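PDB 3OOX: putative 2OG-Fe(II) oxygenase family protein from Caulobacter crescentus CB15, which probably uses iron(II) and oxygen to convert 2-oxoglutarate into ethylene and, in a second reaction, to oxidise L-arginine with formation of succinate. Local coordinates for residues R237-N240 with N241-S245; R110-H114 with M115-V119; D193-T196 with I197-L200; F19-F22 with A23-G27. All coordinates share one frame; numbering follows the deposited sequence.

Interaction 1 (R237-N240 with N241-S245); sequences RLTN and NVLPS. With EDO (1,2-ethanediol), chain G.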
loop_
_atom_site.group_PDB
_atom_site.type_symbol
_atom_site.label_atom_id
_atom_site.label_comp_id
_atom_site.label_asym_id
_atom_site.label_seq_id
_atom_site.Cartn_x
_atom_site.Cartn_y
_atom_site.Cartn_z
ATOM N N ARG A 237 1.720 -7.549 13.656
ATOM C CA ARG A 237 2.400 -7.636 14.951
ATOM C C ARG A 237 1.497 -7.140 16.086
ATOM O O ARG A 237 1.392 -7.798 17.143
ATOM C CB ARG A 237 3.711 -6.869 14.918
ATOM C CG ARG A 237 4.417 -6.797 16.263
ATOM C CD ARG A 237 5.857 -6.392 16.125
ATOM N NE ARG A 237 6.449 -6.217 17.453
ATOM C CZ ARG A 237 7.727 -6.390 17.754
ATOM N NH1 ARG A 237 8.619 -6.781 16.837
ATOM N NH2 ARG A 237 8.144 -6.172 19.014
ATOM N N LEU A 238 0.807 -6.026 15.855
ATOM C CA LEU A 238 -0.109 -5.494 16.868
ATOM C C LEU A 238 -1.152 -6.523 17.289
ATOM O O LEU A 238 -1.486 -6.617 18.477
ATOM C CB LEU A 238 -0.772 -4.223 16.352
ATOM C CG LEU A 238 -1.821 -3.581 17.271
ATOM C CD1 LEU A 238 -1.165 -3.083 18.569
ATOM C CD2 LEU A 238 -2.545 -2.432 16.536
ATOM N N THR A 239 -1.668 -7.297 16.334
ATOM C CA THR A 239 -2.744 -8.278 16.579
ATOM C C THR A 239 -2.246 -9.670 16.952
ATOM O O THR A 239 -3.027 -10.633 16.896
ATOM C CB THR A 239 -3.677 -8.397 15.345
ATOM O OG1 THR A 239 -2.926 -8.926 14.235
ATOM C CG2 THR A 239 -4.297 -7.043 14.967
ATOM N N ASN A 240 -0.977 -9.784 17.323
ATOM C CA ASN A 240 -0.398 -11.095 17.673
ATOM C C ASN A 240 -0.678 -12.116 16.579
ATOM O O ASN A 240 -0.954 -13.311 16.831
ATOM C CB ASN A 240 -0.956 -11.612 18.996
ATOM C CG ASN A 240 -0.015 -12.580 19.675
ATOM O OD1 ASN A 240 1.220 -12.481 19.529
ATOM N ND2 ASN A 240 -0.580 -13.496 20.468
ATOM N N ASN A 241 -0.564 -11.616 15.348
ATOM C CA ASN A 241 -0.738 -12.417 14.117
ATOM C C ASN A 241 -2.155 -12.932 13.850
ATOM O O ASN A 241 -2.359 -13.736 12.950
ATOM C CB ASN A 241 0.325 -13.538 14.058
ATOM C CG ASN A 241 1.734 -12.984 13.908
ATOM O OD1 ASN A 241 2.171 -12.183 14.701
ATOM N ND2 ASN A 241 2.429 -13.394 12.856
ATOM N N VAL A 242 -3.142 -12.432 14.579
ATOM C CA VAL A 242 -4.540 -12.742 14.321
ATOM C C VAL A 242 -4.914 -12.288 12.890
ATOM O O VAL A 242 -5.568 -13.018 12.161
ATOM C CB VAL A 242 -5.462 -12.112 15.385
ATOM C CG1 VAL A 242 -6.924 -12.152 14.919
ATOM C CG2 VAL A 242 -5.321 -12.851 16.731
ATOM N N LEU A 243 -4.470 -11.084 12.509
ATOM C CA LEU A 243 -4.609 -10.636 11.128
ATOM C C LEU A 243 -3.258 -10.803 10.423
ATOM O O LEU A 243 -2.283 -10.159 10.801
ATOM C CB LEU A 243 -5.069 -9.182 11.053
ATOM C CG LEU A 243 -6.396 -8.857 11.758
ATOM C CD1 LEU A 243 -6.805 -7.407 11.572
ATOM C CD2 LEU A 243 -7.550 -9.759 11.274
ATOM N N PRO A 244 -3.200 -11.658 9.390
ATOM C CA PRO A 244 -1.901 -12.005 8.788
ATOM C C PRO A 244 -1.485 -11.009 7.704
ATOM O O PRO A 244 -2.341 -10.518 6.966
ATOM C CB PRO A 244 -2.168 -13.356 8.154
ATOM C CG PRO A 244 -3.661 -13.276 7.756
ATOM C CD PRO A 244 -4.302 -12.501 8.855
ATOM N N SER A 245 -0.184 -10.703 7.659
ATOM C CA SER A 245 0.434 -9.964 6.568
ATOM C C SER A 245 0.913 -11.009 5.574
ATOM O O SER A 245 1.823 -11.794 5.858
ATOM C CB SER A 245 1.592 -9.148 7.069
ATOM O OG SER A 245 2.208 -8.498 5.996
HETATM C C1 EDO G . 11.945 -7.161 19.537
HETATM O O1 EDO G . 10.705 -6.567 19.942
HETATM C C2 EDO G . 11.813 -7.777 18.148
HETATM O O2 EDO G . 11.487 -6.781 17.169
#
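T239 meets V242 and L243 where helix 233-238 ends in a Schellman motif, with N240 as the C-prime residue at positive phi, overlapping a type I' turn from T239 to V242. The T239 side chain shows how such an ending is sewn up. Its CB lies 4.1 Å from V242 CB. At its tip, OG1 is held between the backbone N and the carbonyl carbon (chi1 64°), where it faces the departing chain and accepts a nearly straight bond of 3.2 Å from L243 N. The single hydrogen of the same hydroxyl is shared between, or turned to one or other of, the carbonyls of L235 and E236, so one group ties the last helical turn to the chain that leaves it. The backbone adds a second link, V242 N to T239 O at 2.9 Å. The N240 amide bonds to R291, P289 and C283, while N241 OD1 reaches Y292 OH. Two residues before T239, the extended R237 sends its guanidinium to a 1,2-ethanediol, probably from the crystallisation liquor, which is also bonded to Q304: R237 NH1 donates to its O2 at 2.9 Å and R237 NH2 to its O1 at 2.8 Å.

Interaction 2 (R110-H114 with M115-V119); sequences RFRAH and MADNV. With EDO (1,2-ethanediol), chain K.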
loop_
_atom_site.group_PDB
_atom_site.type_symbol
_atom_site.label_atom_id
_atom_site.label_comp_id
_atom_site.label_asym_id
_atom_site.label_seq_id
_atom_site.Cartn_x
_atom_site.Cartn_y
_atom_site.Cartn_z
ATOM N N ARG A 110 7.716 17.540 15.080
ATOM C CA ARG A 110 8.700 16.717 15.779
ATOM C C ARG A 110 9.242 15.576 14.912
ATOM O O ARG A 110 10.319 15.061 15.201
ATOM C CB ARG A 110 8.126 16.125 17.059
ATOM C CG ARG A 110 7.054 15.081 16.858
ATOM C CD ARG A 110 6.213 14.826 18.128
ATOM N NE ARG A 110 5.317 13.711 17.996
ATOM C CZ ARG A 110 4.143 13.717 17.386
ATOM N NH1 ARG A 110 3.685 14.859 16.873
ATOM N NH2 ARG A 110 3.386 12.600 17.314
ATOM N N PHE A 111 8.493 15.161 13.881
ATOM C CA PHE A 111 8.941 14.066 13.008
ATOM C C PHE A 111 9.870 14.517 11.886
ATOM O O PHE A 111 10.425 13.671 11.170
ATOM C CB PHE A 111 7.765 13.288 12.374
ATOM C CG PHE A 111 6.883 12.536 13.333
ATOM C CD1 PHE A 111 7.252 12.240 14.654
ATOM C CD2 PHE A 111 5.672 12.075 12.860
ATOM C CE1 PHE A 111 6.388 11.515 15.446
ATOM C CE2 PHE A 111 4.821 11.374 13.625
ATOM C CZ PHE A 111 5.163 11.075 14.928
ATOM N N ARG A 112 10.079 15.826 11.712
ATOM C CA ARG A 112 10.892 16.288 10.617
ATOM C C ARG A 112 12.340 15.762 10.681
ATOM O O ARG A 112 12.974 15.604 9.635
ATOM C CB ARG A 112 10.883 17.807 10.537
ATOM C CG ARG A 112 9.578 18.345 10.001
ATOM C CD ARG A 112 9.519 19.883 9.973
ATOM N NE ARG A 112 8.547 20.205 8.960
ATOM C CZ ARG A 112 8.819 20.241 7.655
ATOM N NH1 ARG A 112 10.073 20.127 7.223
ATOM N NH2 ARG A 112 7.840 20.434 6.789
ATOM N N ALA A 113 12.857 15.500 11.874
ATOM C CA ALA A 113 14.227 14.992 11.991
ATOM C C ALA A 113 14.432 13.626 11.341
ATOM O O ALA A 113 15.567 13.282 10.981
ATOM C CB ALA A 113 14.651 14.955 13.446
ATOM N N HIS A 114 13.364 12.837 11.153
ATOM C CA HIS A 114 13.517 11.527 10.516
ATOM C C HIS A 114 12.603 11.304 9.305
ATOM O O HIS A 114 12.742 10.289 8.614
ATOM C CB HIS A 114 13.333 10.385 11.502
ATOM C CG HIS A 114 11.897 10.153 11.888
ATOM N ND1 HIS A 114 11.264 10.933 12.843
ATOM C CD2 HIS A 114 10.986 9.239 11.481
ATOM C CE1 HIS A 114 10.020 10.512 12.986
ATOM N NE2 HIS A 114 9.821 9.497 12.172
HETATM N N MSE A 115 11.704 12.250 9.012
HETATM C CA MSE A 115 10.825 12.181 7.839
HETATM C C MSE A 115 11.130 13.321 6.902
HETATM O O MSE A 115 10.890 14.504 7.212
HETATM C CB MSE A 115 9.350 12.240 8.273
HETATM C CG MSE A 115 8.890 10.943 8.814
HETATM SE SE MSE A 115 7.154 10.930 9.642
HETATM C CE MSE A 115 6.123 11.633 8.210
ATOM N N ALA A 116 11.722 12.974 5.751
ATOM C CA ALA A 116 12.200 13.971 4.840
ATOM C C ALA A 116 11.087 14.719 4.114
ATOM O O ALA A 116 10.003 14.186 3.829
ATOM C CB ALA A 116 13.167 13.305 3.794
ATOM N N ASP A 117 11.378 15.969 3.776
ATOM C CA ASP A 117 10.473 16.782 2.996
ATOM C C ASP A 117 10.230 16.147 1.629
ATOM O O ASP A 117 11.116 15.488 1.069
ATOM C CB ASP A 117 11.048 18.182 2.725
ATOM C CG ASP A 117 11.093 19.073 3.959
ATOM O OD1 ASP A 117 10.486 18.743 4.992
ATOM O OD2 ASP A 117 11.760 20.141 3.872
ATOM N N ASN A 118 9.028 16.357 1.108
ATOM C CA ASN A 118 8.720 16.008 -0.291
ATOM C C ASN A 118 9.472 16.916 -1.252
ATOM O O ASN A 118 9.803 18.060 -0.918
ATOM C CB ASN A 118 7.238 16.100 -0.578
ATOM C CG ASN A 118 6.490 14.920 -0.052
ATOM O OD1 ASN A 118 6.936 13.770 -0.229
ATOM N ND2 ASN A 118 5.352 15.184 0.646
ATOM N N VAL A 119 9.727 16.388 -2.433
ATOM C CA VAL A 119 10.132 17.189 -3.570
ATOM C C VAL A 119 8.992 17.113 -4.572
ATOM O O VAL A 119 8.105 16.262 -4.464
ATOM C CB VAL A 119 11.485 16.708 -4.170
ATOM C CG1 VAL A 119 12.613 16.871 -3.145
ATOM C CG2 VAL A 119 11.380 15.213 -4.685
HETATM C C1 EDO K . 15.723 16.258 0.653
HETATM O O1 EDO K . 16.200 17.193 -0.297
HETATM C C2 EDO K . 14.188 16.302 0.622
HETATM O O2 EDO K . 13.733 15.388 1.595
HETATM O O HOH W 1 7.791 20.542 3.993
#
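Two torsions set the meeting of the selenomethionine M115 with F111 and H114: CG of M115 stands beside its own backbone N (chi1 -77°), and the extended chi2 (171°) carries the selenium onward to F111. H114 plays its part with CG lodged between backbone N and carbonyl carbon (chi1 75°), which brings its imidazole alongside M115. As a result M115 CG sits over one face of that ring, a CH-pi contact 4.0 Å from the H114 centroid. The selenium rests 3.7 Å from F111 CB and lies obliquely to the phenyl ring in a Met-aromatic contact. Backbone closure supports this grouping. F111 O takes two donors, H114 N and M115 N, the latter at 2.9 Å; residues 110-113 have helical backbone angles without the regular bonds of a helix. The chain of R112, extended from CG to NE, reaches D117. R112 NH1 meets the syn lone pair of D117 OD1 at 2.7 Å in a salt bridge, but the oxygen is tilted 33° from the guanidinium plane. R112 NE and NH2 also bond to the carbonyls of P106 and L105, and a water accepts from NH2 at 2.8 Å, while H114 NE2 pairs with S273 OG. In this loop between strand 97-101 and helix 127-152 the selenium thus stands where the methionine sulfur would, in contact with aromatic rings, and an arginine is held at several nitrogens, its positive charge probably helping to keep D117 ionised.

Interaction 3 (D193-T196 with I197-L200); sequences DINT and ITLL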
loop_
_atom_site.group_PDB
_atom_site.type_symbol
_atom_site.label_atom_id
_atom_site.label_comp_id
_atom_site.label_asym_id
_atom_site.label_seq_id
_atom_site.Cartn_x
_atom_site.Cartn_y
_atom_site.Cartn_z
ATOM N N ASP A 193 4.163 -6.681 2.811
ATOM C CA ASP A 193 4.308 -5.278 3.129
ATOM C C ASP A 193 4.601 -5.115 4.616
ATOM O O ASP A 193 4.077 -5.883 5.432
ATOM C CB ASP A 193 2.987 -4.550 2.820
ATOM C CG ASP A 193 2.766 -4.305 1.335
ATOM O OD1 ASP A 193 3.716 -4.522 0.541
ATOM O OD2 ASP A 193 1.638 -3.892 0.972
ATOM N N ILE A 194 5.414 -4.111 4.937
ATOM C CA ILE A 194 5.907 -3.903 6.308
ATOM C C ILE A 194 5.076 -2.952 7.140
ATOM O O ILE A 194 5.278 -2.879 8.376
ATOM C CB ILE A 194 7.393 -3.552 6.342
ATOM C CG1 ILE A 194 7.672 -2.190 5.759
ATOM C CG2 ILE A 194 8.221 -4.618 5.619
ATOM C CD1 ILE A 194 9.191 -1.855 5.767
ATOM N N ASN A 195 4.092 -2.302 6.522
ATOM C CA ASN A 195 3.377 -1.170 7.090
ATOM C C ASN A 195 2.088 -1.612 7.780
ATOM O O ASN A 195 1.989 -2.743 8.248
ATOM C CB ASN A 195 3.183 -0.096 6.000
ATOM C CG ASN A 195 2.557 -0.647 4.719
ATOM O OD1 ASN A 195 3.222 -1.404 3.982
ATOM N ND2 ASN A 195 1.294 -0.255 4.423
ATOM N N THR A 196 1.106 -0.738 7.889
ATOM C CA THR A 196 -0.129 -1.046 8.619
ATOM C C THR A 196 -1.177 -1.687 7.705
ATOM O O THR A 196 -1.518 -2.862 7.872
ATOM C CB THR A 196 -0.644 0.214 9.321
ATOM O OG1 THR A 196 0.390 0.689 10.210
ATOM C CG2 THR A 196 -2.002 -0.034 10.069
ATOM N N ILE A 197 -1.664 -0.921 6.740
ATOM C CA ILE A 197 -2.414 -1.473 5.616
ATOM C C ILE A 197 -1.983 -0.774 4.335
ATOM O O ILE A 197 -1.520 0.364 4.369
ATOM C CB ILE A 197 -3.950 -1.341 5.751
ATOM C CG1 ILE A 197 -4.370 0.116 6.007
ATOM C CG2 ILE A 197 -4.455 -2.260 6.891
ATOM C CD1 ILE A 197 -5.925 0.329 5.954
ATOM N N THR A 198 -2.154 -1.455 3.195
ATOM C CA THR A 198 -1.868 -0.877 1.880
ATOM C C THR A 198 -3.165 -0.886 1.052
ATOM O O THR A 198 -3.956 -1.874 1.057
ATOM C CB THR A 198 -0.763 -1.693 1.177
ATOM O OG1 THR A 198 0.382 -1.652 2.023
ATOM C CG2 THR A 198 -0.404 -1.137 -0.201
ATOM N N LEU A 199 -3.435 0.243 0.369
ATOM C CA LEU A 199 -4.634 0.449 -0.408
ATOM C C LEU A 199 -4.294 0.620 -1.887
ATOM O O LEU A 199 -3.542 1.531 -2.239
ATOM C CB LEU A 199 -5.402 1.673 0.105
ATOM C CG LEU A 199 -5.928 1.551 1.525
ATOM C CD1 LEU A 199 -4.994 2.266 2.492
ATOM C CD2 LEU A 199 -7.380 2.067 1.641
ATOM N N LEU A 200 -4.849 -0.245 -2.739
ATOM C CA LEU A 200 -4.509 -0.280 -4.166
ATOM C C LEU A 200 -5.715 -0.096 -5.059
ATOM O O LEU A 200 -6.587 -0.963 -5.144
ATOM C CB LEU A 200 -3.871 -1.628 -4.506
ATOM C CG LEU A 200 -3.399 -1.833 -5.935
ATOM C CD1 LEU A 200 -2.243 -0.931 -6.309
ATOM C CD2 LEU A 200 -3.054 -3.311 -6.122
#
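T198 OG1 is gripped from two directions by D193 and N195, and two side-chain hydrogen bonds between 193-196 and 197-200 meet on this hydroxyl. As donor, it makes a hydrogen bond to D193 OD2 at 2.8 Å, approaching from above the carboxylate plane. As acceptor, it receives N195 ND2 at 2.9 Å, in the plane of the amide and with an N-H...O angle of 162°. Donating and accepting at once fixes the rotation of the hydroxyl. N195 can reach it because its CG is tucked between backbone N and carbonyl carbon (chi1 52°), bringing ND2 to T198 OG1. D193 OD2 has a further donor in N230 ND2, and N195 ND2 also reaches L269 O, so these buried polar ends are shared with neighbouring strands. The run HGD that closes with D193 resembles the HxD signature of 2OG-iron oxygenases, consistent with a place beside the metal centre. Backbone geometry supplies the other element: T196 and I197 both face L269, making a classic beta bulge. Strand 197-201 then continues between strands 227-231 and 262-269; T198 touches N230 and F268, while I197 packs on V145, L146 and I149 of helix 127-152.

Interaction 4 (F19-F22 with A23-G27); sequences FTRF and AQELG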
loop_
_atom_site.group_PDB
_atom_site.type_symbol
_atom_site.label_atom_id
_atom_site.label_comp_id
_atom_site.label_asym_id
_atom_site.label_seq_id
_atom_site.Cartn_x
_atom_site.Cartn_y
_atom_site.Cartn_z
ATOM N N PHE A 19 -22.813 -0.692 9.335
ATOM C CA PHE A 19 -21.409 -0.728 9.665
ATOM C C PHE A 19 -21.045 -2.057 10.345
ATOM O O PHE A 19 -19.971 -2.613 10.107
ATOM C CB PHE A 19 -21.029 0.455 10.551
ATOM C CG PHE A 19 -19.601 0.463 10.941
ATOM C CD1 PHE A 19 -18.635 0.943 10.074
ATOM C CD2 PHE A 19 -19.207 -0.069 12.148
ATOM C CE1 PHE A 19 -17.281 0.947 10.443
ATOM C CE2 PHE A 19 -17.865 -0.064 12.516
ATOM C CZ PHE A 19 -16.920 0.418 11.642
ATOM N N THR A 20 -21.941 -2.602 11.155
ATOM C CA THR A 20 -21.664 -3.884 11.811
ATOM C C THR A 20 -21.383 -4.993 10.794
ATOM O O THR A 20 -20.432 -5.771 10.955
ATOM C CB THR A 20 -22.840 -4.277 12.742
ATOM O OG1 THR A 20 -22.902 -3.312 13.797
ATOM C CG2 THR A 20 -22.629 -5.675 13.356
ATOM N N ARG A 21 -22.188 -5.071 9.745
ATOM C CA ARG A 21 -21.929 -6.023 8.676
ATOM C C ARG A 21 -20.636 -5.716 7.865
ATOM O O ARG A 21 -19.879 -6.637 7.507
ATOM C CB ARG A 21 -23.147 -6.072 7.760
ATOM C CG ARG A 21 -22.953 -6.842 6.478
ATOM C CD ARG A 21 -24.237 -6.866 5.697
ATOM N NE ARG A 21 -24.001 -7.385 4.351
ATOM C CZ ARG A 21 -24.761 -7.132 3.291
ATOM N NH1 ARG A 21 -25.865 -6.384 3.405
ATOM N NH2 ARG A 21 -24.412 -7.630 2.111
ATOM N N PHE A 22 -20.410 -4.432 7.574
ATOM C CA PHE A 22 -19.204 -3.975 6.901
ATOM C C PHE A 22 -17.957 -4.486 7.627
ATOM O O PHE A 22 -17.084 -5.109 7.020
ATOM C CB PHE A 22 -19.202 -2.438 6.828
ATOM C CG PHE A 22 -18.028 -1.845 6.063
ATOM C CD1 PHE A 22 -17.878 -2.072 4.690
ATOM C CD2 PHE A 22 -17.110 -1.033 6.706
ATOM C CE1 PHE A 22 -16.837 -1.515 4.001
ATOM C CE2 PHE A 22 -16.063 -0.488 6.007
ATOM C CZ PHE A 22 -15.938 -0.735 4.648
ATOM N N ALA A 23 -17.877 -4.217 8.922
ATOM C CA ALA A 23 -16.741 -4.631 9.737
ATOM C C ALA A 23 -16.594 -6.155 9.780
ATOM O O ALA A 23 -15.496 -6.674 9.617
ATOM C CB ALA A 23 -16.852 -4.046 11.152
ATOM N N GLN A 24 -17.679 -6.888 9.960
ATOM C CA GLN A 24 -17.592 -8.363 9.920
ATOM C C GLN A 24 -17.088 -8.911 8.578
ATOM O O GLN A 24 -16.203 -9.765 8.555
ATOM C CB GLN A 24 -18.945 -9.006 10.236
ATOM C CG GLN A 24 -18.957 -10.551 10.172
ATOM C CD GLN A 24 -17.916 -11.232 11.069
ATOM O OE1 GLN A 24 -17.627 -10.782 12.185
ATOM N NE2 GLN A 24 -17.357 -12.341 10.576
ATOM N N GLU A 25 -17.677 -8.464 7.470
ATOM C CA GLU A 25 -17.292 -8.992 6.142
ATOM C C GLU A 25 -15.872 -8.592 5.747
ATOM O O GLU A 25 -15.085 -9.438 5.290
ATOM C CB GLU A 25 -18.279 -8.552 5.077
ATOM C CG GLU A 25 -19.661 -9.130 5.259
ATOM C CD GLU A 25 -20.583 -8.821 4.114
ATOM O OE1 GLU A 25 -20.138 -8.254 3.104
ATOM O OE2 GLU A 25 -21.773 -9.177 4.224
ATOM N N LEU A 26 -15.519 -7.329 5.936
ATOM C CA LEU A 26 -14.131 -6.944 5.672
ATOM C C LEU A 26 -13.145 -7.663 6.595
ATOM O O LEU A 26 -12.101 -8.141 6.151
ATOM C CB LEU A 26 -13.884 -5.418 5.832
ATOM C CG LEU A 26 -14.076 -4.422 4.690
ATOM C CD1 LEU A 26 -13.564 -3.051 5.166
ATOM C CD2 LEU A 26 -13.434 -4.783 3.328
ATOM N N GLY A 27 -13.438 -7.677 7.884
ATOM C CA GLY A 27 -12.562 -8.304 8.852
ATOM C C GLY A 27 -12.326 -9.761 8.556
ATOM O O GLY A 27 -11.199 -10.261 8.670
HETATM O O HOH W 2 -21.571 -8.100 1.047
#
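R21 and E25, one turn apart on helix 19-33, form an i to i+4 salt bridge, and F22 packs on L26 with the same spacing. These two pairs lead the first shell. R21 NE donates to E25 OE2 at 2.9 Å and 171°, the oxygen lying at the edge of the guanidinium and in its plane; from the carboxylate side, however, the nitrogen arrives above the plane, the two flat groups being turned 58° against each other. The arginine chain is extended from CG to NE, and its CG also brushes E25 OE2. A water links the ends a second time, accepting from R21 NH2 and donating to E25 OE1. In the other pair, L26 CD1 lies over one face of the F22 ring, 3.4 Å from CZ, and the two side chains run side by side in the same direction. F22 is carried there with CG anti to the backbone N (chi1 -176°). The next shell is the helix backbone, which sets the spacing: E25 N bonds to R21 O at 2.9 Å and L26 N to F22 O at 2.9 Å. Farther out, V10 of strand 10-11 touches F22, E25 and L26, while L38 and A36 of strand 35-39 lie against F22 and L26. Helix 127-152 receives F22 on A148 and A23 on T151. R157 makes a cation-pi contact with F19, whose ring also approaches A23: F19 CE2 comes within 4.3 Å of A23 CB.

In the fold
Along the chain the order is interaction 4, 2, 3, 1. Interaction 3 lies about 4 Å from the chain centre, on a strand of the large mixed sheet; as is usual in 2OG-iron oxygenases, such strands build the double-stranded beta-helix. Interaction 1 ends the helix that follows strand 227-231, a neighbour of strand 197-201, and joins interaction 3 through a weak hydrogen bond from S245 OG to D193 O; their centres are about 13 Å apart. Interactions 2 and 4 lie peripherally, with centres about 36 Å apart. Helix 127-152 touches both 19-27 and I197, and helix 19-33 also lies directly on strands 10-11 and 35-39. The four contacts therefore run from the sheet core to its helical and loop surroundings.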